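Local coordinates for hemagglutinin (Pseudomonas aeruginosa, PDB 6D7Y), which is the toxic C-terminal tip of CdiA, probably delivered into neighbouring bacteria to inhibit their growth and neutralised by a cognate immunity protein, at residues G38-S41 / G42-E45; H50-E53 / I54-P58. All coordinates share one frame; numbering follows the deposited sequence.

Interaction 1. Residues G38-S41 / G42-E45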
ATOM      1  N   GLY A  38       0.628 -18.170  -0.926  1.00 54.12           N
ATOM      2  CA  GLY A  38       1.902 -18.559  -0.365  1.00 54.74           C
ATOM      3  C   GLY A  38       2.153 -18.029   1.020  1.00 51.52           C
ATOM      4  O   GLY A  38       1.353 -17.275   1.578  1.00 52.32           O
ATOM      5  N   SER A  39       3.296 -18.442   1.555  1.00 52.16           N
ATOM      6  CA  SER A  39       3.774 -18.079   2.887  1.00 50.90           C
ATOM      7  C   SER A  39       3.688 -16.596   3.224  1.00 46.31           C
ATOM      8  O   SER A  39       3.872 -15.732   2.360  1.00 42.70           O
ATOM      9  CB  SER A  39       5.252 -18.497   3.015  1.00 55.39           C
ATOM     10  OG  SER A  39       5.858 -17.990   4.200  1.00 56.51           O
HETATM   11  N   MSE A  40       3.454 -16.317   4.504  1.00 44.24           N
HETATM   12  CA  MSE A  40       3.418 -14.951   4.996  1.00 43.83           C
HETATM   13  C   MSE A  40       4.746 -14.303   4.659  1.00 44.39           C
HETATM   14  O   MSE A  40       4.810 -13.096   4.457  1.00 40.76           O
HETATM   15  CB  MSE A  40       3.186 -14.908   6.500  1.00 43.56           C
HETATM   16  CG  MSE A  40       1.757 -15.275   6.900  1.00 44.91           C
HETATM   17 SE   MSE A  40       1.533 -15.139   8.871  1.00 47.84          SE
HETATM   18  CE  MSE A  40       1.318 -13.176   8.827  1.00 41.10           C
ATOM     19  N   SER A  41       5.810 -15.111   4.574  1.00 45.92           N
ATOM     20  CA  SER A  41       7.146 -14.605   4.219  1.00 47.86           C
ATOM     21  C   SER A  41       7.188 -13.952   2.834  1.00 45.21           C
ATOM     22  O   SER A  41       7.993 -13.068   2.601  1.00 50.43           O
ATOM     23  CB  SER A  41       8.177 -15.743   4.249  1.00 53.85           C
ATOM     24  OG  SER A  41       8.187 -16.383   5.508  1.00 58.02           O
ATOM     25  N   GLY A  42       6.327 -14.396   1.923  1.00 44.13           N
ATOM     26  CA  GLY A  42       6.293 -13.853   0.560  1.00 43.51           C
ATOM     27  C   GLY A  42       5.469 -12.583   0.366  1.00 39.19           C
ATOM     28  O   GLY A  42       5.651 -11.880  -0.635  1.00 40.00           O
ATOM     29  N   TRP A  43       4.561 -12.301   1.303  1.00 33.74           N
ATOM     30  CA  TRP A  43       3.671 -11.120   1.250  1.00 30.77           C
ATOM     31  C   TRP A  43       4.407  -9.809   1.033  1.00 27.16           C
ATOM     32  O   TRP A  43       3.969  -8.965   0.228  1.00 28.74           O
ATOM     33  CB  TRP A  43       2.894 -11.013   2.558  1.00 29.84           C
ATOM     34  CG  TRP A  43       1.817 -12.030   2.767  1.00 30.28           C
ATOM     35  CD1 TRP A  43       1.599 -13.169   2.044  1.00 33.39           C
ATOM     36  CD2 TRP A  43       0.922 -12.088   3.874  1.00 28.73           C
ATOM     37  NE1 TRP A  43       0.548 -13.872   2.574  1.00 32.67           N
ATOM     38  CE2 TRP A  43       0.118 -13.237   3.706  1.00 31.63           C
ATOM     39  CE3 TRP A  43       0.694 -11.259   4.978  1.00 28.68           C
ATOM     40  CZ2 TRP A  43      -0.901 -13.589   4.614  1.00 31.94           C
ATOM     41  CZ3 TRP A  43      -0.319 -11.601   5.881  1.00 28.61           C
ATOM     42  CH2 TRP A  43      -1.097 -12.764   5.695  1.00 30.33           C
ATOM     43  N   ASN A  44       5.507  -9.624   1.762  1.00 38.52           N
ATOM     44  CA  ASN A  44       6.271  -8.396   1.649  1.00 37.62           C
ATOM     45  C   ASN A  44       6.751  -8.146   0.230  1.00 37.60           C
ATOM     46  O   ASN A  44       6.639  -7.030  -0.271  1.00 36.73           O
ATOM     47  CB  ASN A  44       7.479  -8.388   2.573  1.00 38.77           C
ATOM     48  CG  ASN A  44       8.210  -7.071   2.535  1.00 39.62           C
ATOM     49  OD1 ASN A  44       7.686  -6.062   2.963  1.00 38.47           O
ATOM     50  ND2 ASN A  44       9.430  -7.080   2.014  1.00 41.58           N
ATOM     51  N   GLU A  45       7.298  -9.170  -0.421  1.00 38.10           N
ATOM     52  CA  GLU A  45       7.794  -8.988  -1.776  1.00 40.09           C
ATOM     53  C   GLU A  45       6.682  -8.693  -2.777  1.00 38.21           C
ATOM     54  O   GLU A  45       6.872  -7.891  -3.679  1.00 38.27           O
ATOM     55  CB  GLU A  45       8.601 -10.205  -2.233  1.00 43.47           C
ATOM     56  CG  GLU A  45       9.285 -10.082  -3.605  1.00 48.16           C
ATOM     57  CD  GLU A  45      10.384  -9.011  -3.701  1.00 51.15           C
ATOM     58  OE1 GLU A  45      10.482  -8.115  -2.828  1.00 52.78           O
ATOM     59  OE2 GLU A  45      11.152  -9.056  -4.686  1.00 56.42           O
TER
HETATM   60  O   HOH W   1      -0.917 -16.062   1.394  0.60 31.13           O
HETATM   61  O   HOH W   2       6.113 -10.887   4.395  1.00 35.57           O
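The indole of Trp43 has one face laid against Met40, a selenomethionine three residues earlier, and its pyrrole edge turned to a water. Met40 CA stands almost exactly over the five-membered ring, 3.8 Å from its centroid, as a CH-pi contact made by the backbone itself. The Met40 side chain then runs along the same face, with CG over the six-membered ring. A bend at chi3 (80°) folds the methyl back toward the indole, where Met40 CE meets Trp43 CZ3 at 3.7 Å. The selenium sits farther out, above the face: Met40 SE is 5.2 Å from the centroid of the six-membered ring and 25° off its normal. At the edge, in the ring plane, water 1 accepts from Trp43 NE1 at 2.9 Å and donates to Gly38 O at 2.6 Å, tying the indole to the chain ahead of the helix. Two backbone bonds span three residues each: Gly42 N donates to Ser39 O at 2.8 Å, and Trp43 N reaches Met40 O at 3.3 Å. Met40 O lies 4.5 Å from Asn44 N, and water 2 bridges this gap in place of a direct helical bond, donating to the carbonyl and accepting from the amide. The Asn44 side chain turns to Thr16 and Gln9, while Trp43 touches Ser23 of helix 17-28. This is the N-terminal start of helix 40-56, with i+3 to i backbone bonds, a water inserted between the i and i+4 groups, and a Met-aromatic contact at i, i+3.

Interaction 2. Residues H50-E53 / I54-P58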
ATOM      1  N   HIS A  50       3.807  -4.201  -5.987  1.00 36.53           N
ATOM      2  CA  HIS A  50       2.696  -3.246  -6.178  1.00 35.49           C
ATOM      3  C   HIS A  50       3.121  -1.821  -5.868  1.00 34.79           C
ATOM      4  O   HIS A  50       2.828  -0.904  -6.612  1.00 34.98           O
ATOM      5  CB  HIS A  50       1.522  -3.558  -5.271  1.00 34.59           C
ATOM      6  CG  HIS A  50       0.667  -4.692  -5.733  1.00 35.47           C
ATOM      7  ND1 HIS A  50      -0.227  -4.563  -6.772  1.00 36.13           N
ATOM      8  CD2 HIS A  50       0.494  -5.941  -5.241  1.00 35.87           C
ATOM      9  CE1 HIS A  50      -0.891  -5.694  -6.919  1.00 37.90           C
ATOM     10  NE2 HIS A  50      -0.472  -6.545  -6.002  1.00 37.50           N
ATOM     11  N   PHE A  51       3.789  -1.645  -4.736  1.00 34.50           N
ATOM     12  CA  PHE A  51       4.268  -0.346  -4.326  1.00 34.74           C
ATOM     13  C   PHE A  51       5.105   0.310  -5.434  1.00 35.68           C
ATOM     14  O   PHE A  51       4.817   1.436  -5.852  1.00 35.02           O
ATOM     15  CB  PHE A  51       5.073  -0.476  -3.039  1.00 35.69           C
ATOM     16  CG  PHE A  51       5.613   0.818  -2.537  1.00 37.38           C
ATOM     17  CD1 PHE A  51       4.787   1.704  -1.869  1.00 37.64           C
ATOM     18  CD2 PHE A  51       6.947   1.156  -2.736  1.00 39.82           C
ATOM     19  CE1 PHE A  51       5.272   2.902  -1.393  1.00 39.72           C
ATOM     20  CE2 PHE A  51       7.446   2.361  -2.263  1.00 42.17           C
ATOM     21  CZ  PHE A  51       6.601   3.227  -1.589  1.00 42.28           C
ATOM     22  N   LYS A  52       6.134  -0.394  -5.899  1.00 36.98           N
ATOM     23  CA  LYS A  52       6.997   0.123  -6.973  1.00 39.24           C
ATOM     24  C   LYS A  52       6.219   0.414  -8.257  1.00 38.37           C
ATOM     25  O   LYS A  52       6.505   1.393  -8.951  1.00 39.20           O
ATOM     26  CB  LYS A  52       8.163  -0.821  -7.259  1.00 42.23           C
ATOM     27  CG  LYS A  52       9.192  -0.838  -6.148  1.00 44.62           C
ATOM     28  CD  LYS A  52      10.386  -1.711  -6.501  1.00 48.63           C
ATOM     29  CE  LYS A  52      11.405  -1.733  -5.365  1.00 51.14           C
ATOM     30  NZ  LYS A  52      11.924  -0.375  -5.030  1.00 53.17           N
ATOM     31  N   GLU A  53       5.253  -0.435  -8.580  1.00 37.03           N
ATOM     32  CA  GLU A  53       4.414  -0.202  -9.760  1.00 37.17           C
ATOM     33  C   GLU A  53       3.604   1.091  -9.640  1.00 35.23           C
ATOM     34  O   GLU A  53       3.564   1.897 -10.579  1.00 35.10           O
ATOM     35  CB  GLU A  53       3.489  -1.384 -10.028  1.00 37.84           C
ATOM     36  CG  GLU A  53       4.225  -2.606 -10.584  1.00 40.97           C
ATOM     37  CD  GLU A  53       3.338  -3.819 -10.823  1.00 42.61           C
ATOM     38  OE1 GLU A  53       2.183  -3.844 -10.357  1.00 42.82           O
ATOM     39  OE2 GLU A  53       3.811  -4.771 -11.487  1.00 46.09           O
ATOM     40  N   ILE A  54       2.988   1.294  -8.476  1.00 33.58           N
ATOM     41  CA  ILE A  54       2.174   2.486  -8.215  1.00 32.84           C
ATOM     42  C   ILE A  54       3.021   3.754  -8.285  1.00 33.70           C
ATOM     43  O   ILE A  54       2.587   4.767  -8.827  1.00 33.69           O
ATOM     44  CB  ILE A  54       1.434   2.369  -6.855  1.00 32.06           C
ATOM     45  CG1 ILE A  54       0.459   1.180  -6.896  1.00 31.67           C
ATOM     46  CG2 ILE A  54       0.665   3.650  -6.547  1.00 32.28           C
ATOM     47  CD1 ILE A  54      -0.047   0.702  -5.542  1.00 31.85           C
ATOM     48  N   VAL A  55       4.225   3.690  -7.733  1.00 35.39           N
ATOM     49  CA  VAL A  55       5.145   4.813  -7.757  1.00 37.99           C
ATOM     50  C   VAL A  55       5.582   5.169  -9.188  1.00 39.21           C
ATOM     51  O   VAL A  55       5.655   6.342  -9.522  1.00 39.78           O
ATOM     52  CB  VAL A  55       6.393   4.522  -6.892  1.00 40.25           C
ATOM     53  CG1 VAL A  55       7.474   5.574  -7.093  1.00 43.38           C
ATOM     54  CG2 VAL A  55       5.999   4.434  -5.429  1.00 40.45           C
ATOM     55  N   ARG A  56       5.847   4.173 -10.023  1.00 40.85           N
ATOM     56  CA  ARG A  56       6.319   4.461 -11.399  1.00 44.03           C
ATOM     57  C   ARG A  56       5.207   4.799 -12.400  1.00 42.73           C
ATOM     58  O   ARG A  56       5.482   5.368 -13.459  1.00 43.24           O
ATOM     59  CB  ARG A  56       7.204   3.334 -11.961  1.00 47.60           C
ATOM     60  CG  ARG A  56       6.505   2.033 -12.304  1.00 48.25           C
ATOM     61  CD  ARG A  56       7.450   1.086 -13.030  1.00 53.02           C
ATOM     62  NE  ARG A  56       8.614   0.721 -12.217  1.00 56.23           N
ATOM     63  CZ  ARG A  56       8.693  -0.332 -11.395  1.00 57.08           C
ATOM     64  NH1 ARG A  56       7.673  -1.174 -11.242  1.00 55.82           N
ATOM     65  NH2 ARG A  56       9.816  -0.550 -10.717  1.00 60.15           N
ATOM     66  N   ALA A  57       3.968   4.443 -12.072  1.00 40.59           N
ATOM     67  CA  ALA A  57       2.827   4.708 -12.946  1.00 40.48           C
ATOM     68  C   ALA A  57       2.518   6.206 -13.060  1.00 40.97           C
ATOM     69  O   ALA A  57       2.876   6.970 -12.177  1.00 39.95           O
ATOM     70  CB  ALA A  57       1.598   3.983 -12.439  1.00 39.33           C
ATOM     71  N   PRO A  58       1.889   6.630 -14.175  1.00 42.53           N
ATOM     72  CA  PRO A  58       1.517   8.036 -14.274  1.00 43.45           C
ATOM     73  C   PRO A  58       0.432   8.403 -13.242  1.00 42.82           C
ATOM     74  O   PRO A  58      -0.303   7.541 -12.751  1.00 44.48           O
ATOM     75  CB  PRO A  58       0.989   8.159 -15.702  1.00 44.01           C
ATOM     76  CG  PRO A  58       1.700   7.098 -16.451  1.00 45.18           C
ATOM     77  CD  PRO A  58       1.813   5.956 -15.487  1.00 44.36           C
TER
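Apolar contact is made by Phe51 and Val55, one helical turn apart: Val55 CG2 rests over one face of the phenyl ring, 4.1 Å from its centroid and displaced toward the CE2-CZ rim. Phe51 CG lies anti to the backbone N (chi1 180°), which swings the ring out beside the helix. Phe51 also meets Ile18 and Val83, and Ile54 also touches Leu77 and Val83. Among polar side chains, Arg56 folds back over the helix. Its first torsion (71°) sets CG between the backbone N and the carbonyl carbon, and a further bend at chi3 lays one guanidinium face over Lys52 O. Between the side chains of Glu53 and Arg56 the touch is Glu53 CG to Arg56 NH1 at 3.8 Å. The charged atoms stay apart, with Glu53 OE2 5.3 Å from Arg56 NH1, and the two flat groups stand 74° to each other. The Glu53 carboxylate is held instead by salt bridges to Lys49 and Arg81; Arg81 also bonds His50 ND1. Backbone hydrogen bonds run regularly from residue i+4 to i: Ile54 N to His50 O at 2.9 Å, Val55 N to Phe51 O at 3.0 Å, then Arg56 N to Lys52 O and, less straight, Ala57 N to Glu53 O. Ile54 CG1 also packs on His50 O, at 3.2 Å. Ala57 takes the last of these bonds and is the first residue to leave helical geometry, which marks the C-terminal end of an alpha-helix, with the Lys75 ammonium bonded to the carbonyls of Ile54, in the last turn, and of Ala57, just beyond it.

Both contacts belong to helix 40-56: interaction 1 covers its start and the two residues before it, interaction 2 its last two turns and the exit, in series along the chain, with centres 19 Å apart and nearest atoms about 5 Å apart without touching. The helix thus spans two parts of the small domain. Its start, at interaction 1, lies against helix 17-28, and its end, at interaction 2, also meets strand 82-86 of the four-stranded antiparallel sheet and the loop before it. Helix 17-28 runs beside both, through Met40, Trp43 and Asn44 in one and His50 and Phe51 in the other. From Ala57 the chain leaves the helix and goes on to the sheet, beginning with strand 62-65.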